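Local coordinates for protein lipoxygenase (Cyanothece sp., PDB 5EK8) that probably acts as a 9R-lipoxygenase, using non-heme iron to insert both atoms of molecular oxygen into polyunsaturated fatty acids, at residues W163-N168 / C374-R379; A172-P177 / S393-N398; D491-S496 / K534-R539. One frame throughout, in Å; residues are numbered along the deposited sequence.

Interaction 1 of 3, residues W163-N168 / C374-R379; sequences WPYDPN and CFRNLR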
loop_
_atom_site.group_PDB
_atom_site.type_symbol
_atom_site.label_atom_id
_atom_site.label_comp_id
_atom_site.label_asym_id
_atom_site.label_seq_id
_atom_site.Cartn_x
_atom_site.Cartn_y
_atom_site.Cartn_z
ATOM N N TRP A 163 -15.712 5.129 -8.289
ATOM C CA TRP A 163 -14.777 4.234 -7.606
ATOM C C TRP A 163 -15.244 2.787 -7.640
ATOM O O TRP A 163 -15.428 2.168 -6.592
ATOM C CB TRP A 163 -14.569 4.680 -6.158
ATOM C CG TRP A 163 -13.630 5.838 -6.017
ATOM C CD1 TRP A 163 -13.866 7.134 -6.373
ATOM C CD2 TRP A 163 -12.303 5.805 -5.480
ATOM N NE1 TRP A 163 -12.767 7.912 -6.090
ATOM C CE2 TRP A 163 -11.795 7.119 -5.540
ATOM C CE3 TRP A 163 -11.494 4.793 -4.951
ATOM C CZ2 TRP A 163 -10.517 7.445 -5.094
ATOM C CZ3 TRP A 163 -10.223 5.122 -4.507
ATOM C CH2 TRP A 163 -9.748 6.436 -4.581
ATOM N N PRO A 164 -15.434 2.236 -8.848
ATOM C CA PRO A 164 -15.987 0.884 -8.941
ATOM C C PRO A 164 -15.009 -0.165 -8.438
ATOM O O PRO A 164 -13.798 0.041 -8.525
ATOM C CB PRO A 164 -16.247 0.717 -10.439
ATOM C CG PRO A 164 -15.238 1.597 -11.084
ATOM C CD PRO A 164 -15.082 2.782 -10.173
ATOM N N TYR A 165 -15.532 -1.269 -7.911
ATOM C CA TYR A 165 -14.690 -2.370 -7.465
ATOM C C TYR A 165 -14.263 -3.241 -8.638
ATOM O O TYR A 165 -15.027 -3.451 -9.579
ATOM C CB TYR A 165 -15.417 -3.223 -6.426
ATOM C CG TYR A 165 -15.377 -2.662 -5.025
ATOM C CD1 TYR A 165 -14.272 -2.855 -4.215
ATOM C CD2 TYR A 165 -16.446 -1.946 -4.510
ATOM C CE1 TYR A 165 -14.228 -2.352 -2.936
ATOM C CE2 TYR A 165 -16.409 -1.439 -3.224
ATOM C CZ TYR A 165 -15.295 -1.644 -2.444
ATOM O OH TYR A 165 -15.242 -1.146 -1.163
ATOM N N ASP A 166 -13.031 -3.737 -8.576
ATOM C CA ASP A 166 -12.522 -4.679 -9.568
ATOM C C ASP A 166 -13.114 -6.058 -9.297
ATOM O O ASP A 166 -12.858 -6.649 -8.248
ATOM C CB ASP A 166 -10.992 -4.736 -9.528
ATOM C CG ASP A 166 -10.391 -5.410 -10.751
ATOM O OD1 ASP A 166 -9.202 -5.156 -11.033
ATOM O OD2 ASP A 166 -11.090 -6.187 -11.433
ATOM N N PRO A 167 -13.920 -6.575 -10.237
ATOM C CA PRO A 167 -14.553 -7.889 -10.071
ATOM C C PRO A 167 -13.648 -9.051 -10.475
ATOM O O PRO A 167 -14.039 -10.208 -10.335
ATOM C CB PRO A 167 -15.763 -7.805 -11.000
ATOM C CG PRO A 167 -15.302 -6.911 -12.101
ATOM C CD PRO A 167 -14.358 -5.905 -11.475
ATOM N N ASN A 168 -12.452 -8.743 -10.966
ATOM C CA ASN A 168 -11.521 -9.771 -11.415
ATOM C C ASN A 168 -10.409 -10.036 -10.412
ATOM O O ASN A 168 -9.600 -10.947 -10.594
ATOM C CB ASN A 168 -10.917 -9.383 -12.762
ATOM C CG ASN A 168 -11.923 -9.463 -13.890
ATOM O OD1 ASN A 168 -12.718 -10.404 -13.958
ATOM N ND2 ASN A 168 -11.904 -8.472 -14.776
ATOM N N CYS A 374 -13.451 4.056 1.603
ATOM C CA CYS A 374 -13.379 5.405 2.150
ATOM C C CYS A 374 -13.818 6.451 1.143
ATOM O O CYS A 374 -14.748 7.217 1.398
ATOM C CB CYS A 374 -11.957 5.713 2.621
ATOM S SG CYS A 374 -11.656 7.452 2.997
ATOM N N PHE A 375 -13.144 6.483 -0.000
ATOM C CA PHE A 375 -13.459 7.472 -1.022
ATOM C C PHE A 375 -14.837 7.230 -1.619
ATOM O O PHE A 375 -15.443 8.136 -2.188
ATOM C CB PHE A 375 -12.391 7.473 -2.120
ATOM C CG PHE A 375 -11.130 8.192 -1.730
ATOM C CD1 PHE A 375 -11.041 9.569 -1.845
ATOM C CD2 PHE A 375 -10.040 7.495 -1.235
ATOM C CE1 PHE A 375 -9.890 10.235 -1.485
ATOM C CE2 PHE A 375 -8.886 8.157 -0.872
ATOM C CZ PHE A 375 -8.813 9.527 -0.997
ATOM N N ARG A 376 -15.334 6.005 -1.480
ATOM C CA ARG A 376 -16.669 5.691 -1.961
ATOM C C ARG A 376 -17.745 6.317 -1.089
ATOM O O ARG A 376 -18.756 6.789 -1.604
ATOM C CB ARG A 376 -16.883 4.180 -2.026
ATOM C CG ARG A 376 -16.439 3.537 -3.320
ATOM C CD ARG A 376 -16.633 2.023 -3.264
ATOM N NE ARG A 376 -18.039 1.649 -3.361
ATOM C CZ ARG A 376 -18.618 1.237 -4.482
ATOM N NH1 ARG A 376 -17.911 1.139 -5.598
ATOM N NH2 ARG A 376 -19.904 0.916 -4.489
ATOM N N ASN A 377 -17.538 6.327 0.227
ATOM C CA ASN A 377 -18.650 6.636 1.129
ATOM C C ASN A 377 -18.458 7.789 2.122
ATOM O O ASN A 377 -19.407 8.176 2.804
ATOM C CB ASN A 377 -19.020 5.374 1.914
ATOM C CG ASN A 377 -19.380 4.209 1.008
ATOM O OD1 ASN A 377 -20.489 4.140 0.481
ATOM N ND2 ASN A 377 -18.444 3.284 0.829
ATOM N N LEU A 378 -17.252 8.341 2.208
ATOM C CA LEU A 378 -16.985 9.383 3.199
ATOM C C LEU A 378 -16.876 10.772 2.576
ATOM O O LEU A 378 -15.866 11.101 1.953
ATOM C CB LEU A 378 -15.709 9.058 3.979
ATOM C CG LEU A 378 -15.776 7.774 4.807
ATOM C CD1 LEU A 378 -14.502 7.579 5.619
ATOM C CD2 LEU A 378 -17.006 7.785 5.711
ATOM N N ARG A 379 -17.916 11.584 2.757
ATOM C CA ARG A 379 -17.949 12.944 2.214
ATOM C C ARG A 379 -18.268 13.998 3.276
ATOM O O ARG A 379 -17.397 14.775 3.668
ATOM C CB ARG A 379 -18.966 13.034 1.076
ATOM C CG ARG A 379 -18.369 12.752 -0.283
ATOM C CD ARG A 379 -19.420 12.358 -1.297
ATOM N NE ARG A 379 -18.995 11.162 -2.008
ATOM C CZ ARG A 379 -19.601 9.985 -1.919
ATOM N NH1 ARG A 379 -19.131 8.950 -2.597
ATOM N NH2 ARG A 379 -20.680 9.846 -1.164
#
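Trp163 and Phe375 account for the aromatic part of this contact. The CB of Phe375 stands over one face of the Trp163 six-membered ring, 3.5 Å from its centroid and 13° off the ring normal, which is the geometry of a CH-pi contact. The two six-membered rings lie at only 5° to each other, yet they are slid so far apart, with centroids 4.7 Å distant, that they barely overlap. The first torsion of Phe375 (chi1 -78°) turns CG away from the carbonyl carbon and carries the ring past the indole.

The partners belong to the linker after strand 152-160 and to the C-terminal end of helix 337-377, the long lipoxygenase helix that also bears the iron ligands His359 and His364.

The polar part rests on Arg376. Its NH1 donates to Trp163 O at 2.9 Å; the oxygen lies near the guanidinium plane, whereas the donor sits well above the carbonyl plane. One guanidinium face receives Tyr165, with CE2 3.5 Å from NE of Arg376, and the planes are tilted rather than stacked. Salt bridges from NE to Asp491 and from NH1 to Asp63 fix the rotation of the guanidinium group, while the Tyr165 ring also stacks with His495.

Interaction 2 of 3, residues A172-P177 / S393-N398; sequences ARIFMP and SIININ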
loop_
_atom_site.group_PDB
_atom_site.type_symbol
_atom_site.label_atom_id
_atom_site.label_comp_id
_atom_site.label_asym_id
_atom_site.label_seq_id
_atom_site.Cartn_x
_atom_site.Cartn_y
_atom_site.Cartn_z
ATOM N N ALA A 172 -10.185 -6.663 -2.660
ATOM C CA ALA A 172 -10.976 -5.459 -2.850
ATOM C C ALA A 172 -10.090 -4.339 -3.391
ATOM O O ALA A 172 -9.303 -3.734 -2.657
ATOM C CB ALA A 172 -11.629 -5.047 -1.560
ATOM N N ARG A 173 -10.212 -4.084 -4.691
ATOM C CA ARG A 173 -9.405 -3.084 -5.378
ATOM C C ARG A 173 -10.278 -2.256 -6.314
ATOM O O ARG A 173 -11.381 -2.672 -6.679
ATOM C CB ARG A 173 -8.277 -3.748 -6.169
ATOM C CG ARG A 173 -7.404 -4.686 -5.355
ATOM C CD ARG A 173 -6.181 -5.096 -6.147
ATOM N NE ARG A 173 -5.474 -3.912 -6.619
ATOM C CZ ARG A 173 -4.434 -3.930 -7.442
ATOM N NH1 ARG A 173 -3.963 -5.085 -7.899
ATOM N NH2 ARG A 173 -3.875 -2.789 -7.813
ATOM N N ILE A 174 -9.784 -1.086 -6.704
ATOM C CA ILE A 174 -10.505 -0.251 -7.655
ATOM C C ILE A 174 -10.368 -0.848 -9.051
ATOM O O ILE A 174 -9.378 -1.515 -9.356
ATOM C CB ILE A 174 -9.992 1.207 -7.642
ATOM C CG1 ILE A 174 -10.979 2.125 -8.367
ATOM C CG2 ILE A 174 -8.599 1.301 -8.250
ATOM C CD1 ILE A 174 -10.634 3.593 -8.272
ATOM N N PHE A 175 -11.373 -0.639 -9.891
ATOM C CA PHE A 175 -11.283 -1.077 -11.274
ATOM C C PHE A 175 -10.599 0.009 -12.093
ATOM O O PHE A 175 -11.142 1.096 -12.284
ATOM C CB PHE A 175 -12.665 -1.398 -11.844
ATOM C CG PHE A 175 -12.632 -1.896 -13.260
ATOM C CD1 PHE A 175 -11.960 -3.063 -13.581
ATOM C CD2 PHE A 175 -13.273 -1.195 -14.272
ATOM C CE1 PHE A 175 -11.926 -3.524 -14.886
ATOM C CE2 PHE A 175 -13.245 -1.653 -15.583
ATOM C CZ PHE A 175 -12.574 -2.821 -15.887
ATOM N N MET A 176 -9.396 -0.288 -12.568
ATOM C CA MET A 176 -8.595 0.715 -13.247
ATOM C C MET A 176 -7.727 0.083 -14.325
ATOM O O MET A 176 -6.528 -0.106 -14.131
ATOM C CB MET A 176 -7.731 1.469 -12.231
ATOM C CG MET A 176 -7.283 2.850 -12.683
ATOM S SD MET A 176 -6.912 3.927 -11.283
ATOM C CE MET A 176 -5.482 3.115 -10.582
ATOM N N PRO A 177 -8.339 -0.254 -15.470
ATOM C CA PRO A 177 -7.589 -0.816 -16.597
ATOM C C PRO A 177 -6.580 0.198 -17.110
ATOM O O PRO A 177 -5.410 -0.125 -17.321
ATOM C CB PRO A 177 -8.667 -1.092 -17.654
ATOM C CG PRO A 177 -9.972 -0.945 -16.957
ATOM C CD PRO A 177 -9.750 -0.017 -15.811
ATOM N N SER A 393 -3.972 8.029 -3.134
ATOM C CA SER A 393 -2.897 7.664 -4.062
ATOM C C SER A 393 -2.481 6.186 -4.065
ATOM O O SER A 393 -1.720 5.773 -4.939
ATOM C CB SER A 393 -1.659 8.533 -3.793
ATOM O OG SER A 393 -1.928 9.900 -4.059
ATOM N N ILE A 394 -2.979 5.386 -3.123
ATOM C CA ILE A 394 -2.527 3.995 -3.013
ATOM C C ILE A 394 -3.014 3.139 -4.188
ATOM O O ILE A 394 -2.332 2.192 -4.608
ATOM C CB ILE A 394 -2.970 3.355 -1.674
ATOM C CG1 ILE A 394 -2.189 2.067 -1.414
ATOM C CG2 ILE A 394 -4.466 3.094 -1.641
ATOM C CD1 ILE A 394 -2.552 1.402 -0.096
ATOM N N ILE A 395 -4.168 3.499 -4.744
ATOM C CA ILE A 395 -4.705 2.789 -5.897
ATOM C C ILE A 395 -3.730 2.875 -7.071
ATOM O O ILE A 395 -3.544 1.905 -7.816
ATOM C CB ILE A 395 -6.083 3.349 -6.314
ATOM C CG1 ILE A 395 -6.030 4.874 -6.462
ATOM C CG2 ILE A 395 -7.152 2.950 -5.297
ATOM C CD1 ILE A 395 -7.259 5.463 -7.110
ATOM N N ASN A 396 -3.094 4.036 -7.202
ATOM C CA ASN A 396 -2.128 4.283 -8.262
ATOM C C ASN A 396 -0.931 3.346 -8.161
ATOM O O ASN A 396 -0.569 2.678 -9.133
ATOM C CB ASN A 396 -1.651 5.738 -8.224
ATOM C CG ASN A 396 -2.790 6.737 -8.366
ATOM O OD1 ASN A 396 -3.679 6.573 -9.208
ATOM N ND2 ASN A 396 -2.777 7.776 -7.530
ATOM N N ILE A 397 -0.326 3.290 -6.979
ATOM C CA ILE A 397 0.892 2.508 -6.811
ATOM C C ILE A 397 0.595 1.015 -6.896
ATOM O O ILE A 397 1.403 0.254 -7.429
ATOM C CB ILE A 397 1.624 2.833 -5.481
ATOM C CG1 ILE A 397 2.943 2.063 -5.396
ATOM C CG2 ILE A 397 0.761 2.538 -4.275
ATOM C CD1 ILE A 397 3.891 2.328 -6.556
ATOM N N ASN A 398 -0.564 0.590 -6.403
ATOM C CA ASN A 398 -0.923 -0.820 -6.529
ATOM C C ASN A 398 -1.152 -1.210 -7.991
ATOM O O ASN A 398 -0.673 -2.258 -8.460
ATOM C CB ASN A 398 -2.159 -1.133 -5.691
ATOM C CG ASN A 398 -1.868 -1.130 -4.208
ATOM O OD1 ASN A 398 -0.711 -1.028 -3.794
ATOM N ND2 ASN A 398 -2.915 -1.248 -3.396
#
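Ile174 sets its CG2 methyl against the CG2 of Ile395 at 3.7 Å, and its CD1 meets the CD1 of Ile395 at 4.0 Å, so the two branched side chains touch at both arms as they cross. On the helix side, chi1 of 51° puts CG1 of Ile395 between its backbone N and carbonyl carbon and swings CG2 round beside the N, where it faces Ile174. Met176 adds a second point of contact: its chain, extended until the bend at chi3, brings CE to 3.6 Å from the backbone O of Ile395, and CE packs more loosely on Ile395 CB, at 4.3 Å.

The helix concerned, 394-404, borders the non-heme iron site of the lipoxygenase fold. Asn398 is a second-shell residue there: its OD1 accepts from ND1 of the iron ligand His364, which would steady that imidazole, and its ND2 binds Glu368.

Arg173 reaches this end of the contact with its guanidinium plane 84° from the Asn398 amide. NH2 of Arg173 comes to 3.2 Å from Asn398 CB, but its angle to Asn398 O is too poor for a hydrogen bond. Its charge is met by Asp402 at NH1 and by Glu368 at NE, so Glu368 ties Arg173 and Asn398 together.

Interaction 3 of 3, residues D491-S496 / K534-R539; sequences DLVEHS and KTKVIR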
loop_
_atom_site.group_PDB
_atom_site.type_symbol
_atom_site.label_atom_id
_atom_site.label_comp_id
_atom_site.label_asym_id
_atom_site.label_seq_id
_atom_site.Cartn_x
_atom_site.Cartn_y
_atom_site.Cartn_z
ATOM N N ASP A 491 -19.578 -1.544 2.633
ATOM C CA ASP A 491 -18.709 -1.736 1.476
ATOM C C ASP A 491 -17.474 -2.559 1.844
ATOM O O ASP A 491 -17.090 -3.489 1.112
ATOM C CB ASP A 491 -18.298 -0.386 0.886
ATOM C CG ASP A 491 -19.161 0.019 -0.301
ATOM O OD1 ASP A 491 -18.933 1.115 -0.858
ATOM O OD2 ASP A 491 -20.058 -0.762 -0.684
ATOM N N LEU A 492 -16.870 -2.226 2.987
ATOM C CA LEU A 492 -15.737 -2.999 3.506
ATOM C C LEU A 492 -16.048 -4.490 3.656
ATOM O O LEU A 492 -15.354 -5.333 3.085
ATOM C CB LEU A 492 -15.275 -2.443 4.854
ATOM C CG LEU A 492 -14.540 -1.105 4.798
ATOM C CD1 LEU A 492 -14.404 -0.515 6.196
ATOM C CD2 LEU A 492 -13.168 -1.262 4.122
ATOM N N VAL A 493 -17.085 -4.807 4.430
ATOM C CA VAL A 493 -17.457 -6.199 4.682
ATOM C C VAL A 493 -17.836 -6.926 3.393
ATOM O O VAL A 493 -17.345 -8.020 3.115
ATOM C CB VAL A 493 -18.637 -6.302 5.683
ATOM C CG1 VAL A 493 -19.185 -7.731 5.737
ATOM C CG2 VAL A 493 -18.211 -5.835 7.065
ATOM N N GLU A 494 -18.706 -6.304 2.606
ATOM C CA GLU A 494 -19.231 -6.925 1.399
ATOM C C GLU A 494 -18.163 -7.170 0.348
ATOM O O GLU A 494 -18.302 -8.078 -0.469
ATOM C CB GLU A 494 -20.347 -6.067 0.800
ATOM C CG GLU A 494 -21.598 -5.994 1.667
ATOM C CD GLU A 494 -22.689 -5.142 1.053
ATOM O OE1 GLU A 494 -22.522 -4.717 -0.112
ATOM O OE2 GLU A 494 -23.702 -4.891 1.746
ATOM N N HIS A 495 -17.100 -6.372 0.355
ATOM C CA HIS A 495 -16.112 -6.501 -0.711
ATOM C C HIS A 495 -14.797 -7.108 -0.258
ATOM O O HIS A 495 -13.893 -7.305 -1.065
ATOM C CB HIS A 495 -15.863 -5.140 -1.355
ATOM C CG HIS A 495 -17.016 -4.651 -2.166
ATOM N ND1 HIS A 495 -17.967 -3.784 -1.667
ATOM C CD2 HIS A 495 -17.386 -4.922 -3.440
ATOM C CE1 HIS A 495 -18.866 -3.539 -2.599
ATOM N NE2 HIS A 495 -18.539 -4.215 -3.687
ATOM N N SER A 496 -14.695 -7.424 1.026
ATOM C CA SER A 496 -13.485 -8.038 1.544
ATOM C C SER A 496 -13.400 -9.475 1.053
ATOM O O SER A 496 -14.321 -9.963 0.408
ATOM C CB SER A 496 -13.462 -7.980 3.067
ATOM O OG SER A 496 -14.525 -8.716 3.637
ATOM N N LYS A 534 -20.823 -16.428 2.492
ATOM C CA LYS A 534 -19.500 -16.724 3.029
ATOM C C LYS A 534 -19.187 -15.805 4.205
ATOM O O LYS A 534 -19.610 -14.652 4.237
ATOM C CB LYS A 534 -18.427 -16.575 1.949
ATOM C CG LYS A 534 -18.498 -17.589 0.820
ATOM C CD LYS A 534 -17.782 -17.054 -0.420
ATOM C CE LYS A 534 -17.691 -18.089 -1.532
ATOM N NZ LYS A 534 -16.617 -19.083 -1.271
ATOM N N THR A 535 -18.452 -16.327 5.177
ATOM C CA THR A 535 -17.947 -15.499 6.262
ATOM C C THR A 535 -16.864 -14.558 5.742
ATOM O O THR A 535 -15.899 -14.995 5.117
ATOM C CB THR A 535 -17.383 -16.358 7.397
ATOM O OG1 THR A 535 -18.435 -17.167 7.944
ATOM C CG2 THR A 535 -16.785 -15.476 8.484
ATOM N N LYS A 536 -17.031 -13.266 5.996
ATOM C CA LYS A 536 -16.118 -12.267 5.453
ATOM C C LYS A 536 -15.001 -11.894 6.434
ATOM O O LYS A 536 -15.203 -11.885 7.650
ATOM C CB LYS A 536 -16.901 -11.024 5.034
ATOM C CG LYS A 536 -18.060 -11.322 4.096
ATOM C CD LYS A 536 -17.634 -12.193 2.915
ATOM C CE LYS A 536 -16.579 -11.505 2.047
ATOM N NZ LYS A 536 -17.090 -10.264 1.409
ATOM N N VAL A 537 -13.824 -11.590 5.889
ATOM C CA VAL A 537 -12.639 -11.340 6.705
ATOM C C VAL A 537 -12.747 -10.027 7.491
ATOM O O VAL A 537 -12.354 -9.971 8.654
ATOM C CB VAL A 537 -11.346 -11.341 5.842
ATOM C CG1 VAL A 537 -11.443 -10.346 4.707
ATOM C CG2 VAL A 537 -10.127 -11.052 6.697
ATOM N N ILE A 538 -13.297 -8.982 6.880
ATOM C CA ILE A 538 -13.438 -7.712 7.588
ATOM C C ILE A 538 -14.717 -7.675 8.427
ATOM O O ILE A 538 -15.815 -7.915 7.926
ATOM C CB ILE A 538 -13.435 -6.497 6.624
ATOM C CG1 ILE A 538 -12.126 -6.431 5.839
ATOM C CG2 ILE A 538 -13.613 -5.203 7.401
ATOM C CD1 ILE A 538 -10.912 -6.316 6.706
ATOM N N ARG A 539 -14.559 -7.369 9.711
ATOM C CA ARG A 539 -15.690 -7.227 10.614
ATOM C C ARG A 539 -16.365 -5.866 10.447
ATOM O O ARG A 539 -15.690 -4.863 10.209
ATOM C CB ARG A 539 -15.233 -7.426 12.058
ATOM C CG ARG A 539 -14.691 -8.822 12.333
ATOM C CD ARG A 539 -14.277 -8.976 13.787
ATOM N NE ARG A 539 -13.808 -10.325 14.091
ATOM C CZ ARG A 539 -12.549 -10.727 13.963
ATOM N NH1 ARG A 539 -11.618 -9.883 13.534
ATOM N NH2 ARG A 539 -12.220 -11.977 14.264
#
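Lys536 folds back on itself through successive bends at chi2 (-50°), chi3 (-62°) and chi4 (-63°), which curl its ammonium group under the end of helix 482-495. There NZ of Lys536 donates to Val493 O at 2.8 Å, in the carbonyl plane, and to Ser496 O at 3.0 Å, from above that carbonyl's plane. A positive group among carbonyls at a helix C-terminus is electrostatically apt, since it probably counters the partial negative charge of that end. Glu494 O is also near, but its angle is too poor for a bond.

Ser496, the first residue past the helix, supplies the second polar link. Its OG donates to Val493 O at 3.0 Å, so this oxygen serves both the hydroxyl and the lysine, and the same OG accepts a weak bond from Ile538 N at 3.5 Å. A methionine in place of Lys536 would probably leave Val493 O and Ser496 O without their charged donor and the helix end less firmly held to 534-539.

Van der Waals contacts flank these bonds. Ser496 CB lies 3.4 Å from Ile538 CG1, while Ile538 CG2 faces Leu492 CB at 4.1 Å. Val493 CG2 lies against the backbone carbonyl of Ile538.

Leu492 and Ile538 both rest on helix 337-377 at Tyr370, and Lys536 packs on Phe531 in strand 530-531, which pairs antiparallel with strand 534-535.

Overall arrangement
From the N terminus, strand 152-160 leads into a loop holding 163-168 and 172-177, which are joined by backbone hydrogen bonds between Pro164 and Phe175 and between Asp166 and Arg173. Interaction 1 closes a 205-residue span by returning helix 337-377 to this loop; interaction 2 closes a 215-residue span with helix 394-404. Because their segments alternate along the chain, the two contacts cross, and one loop ties both helices. Interaction 3 follows in series, closing only 37 residues between helix 482-495 and the 534-539 region. Asn377, donating to Asp491, links interactions 1 and 3, while Ala172 packs on His495, joining interaction 2 to interaction 3.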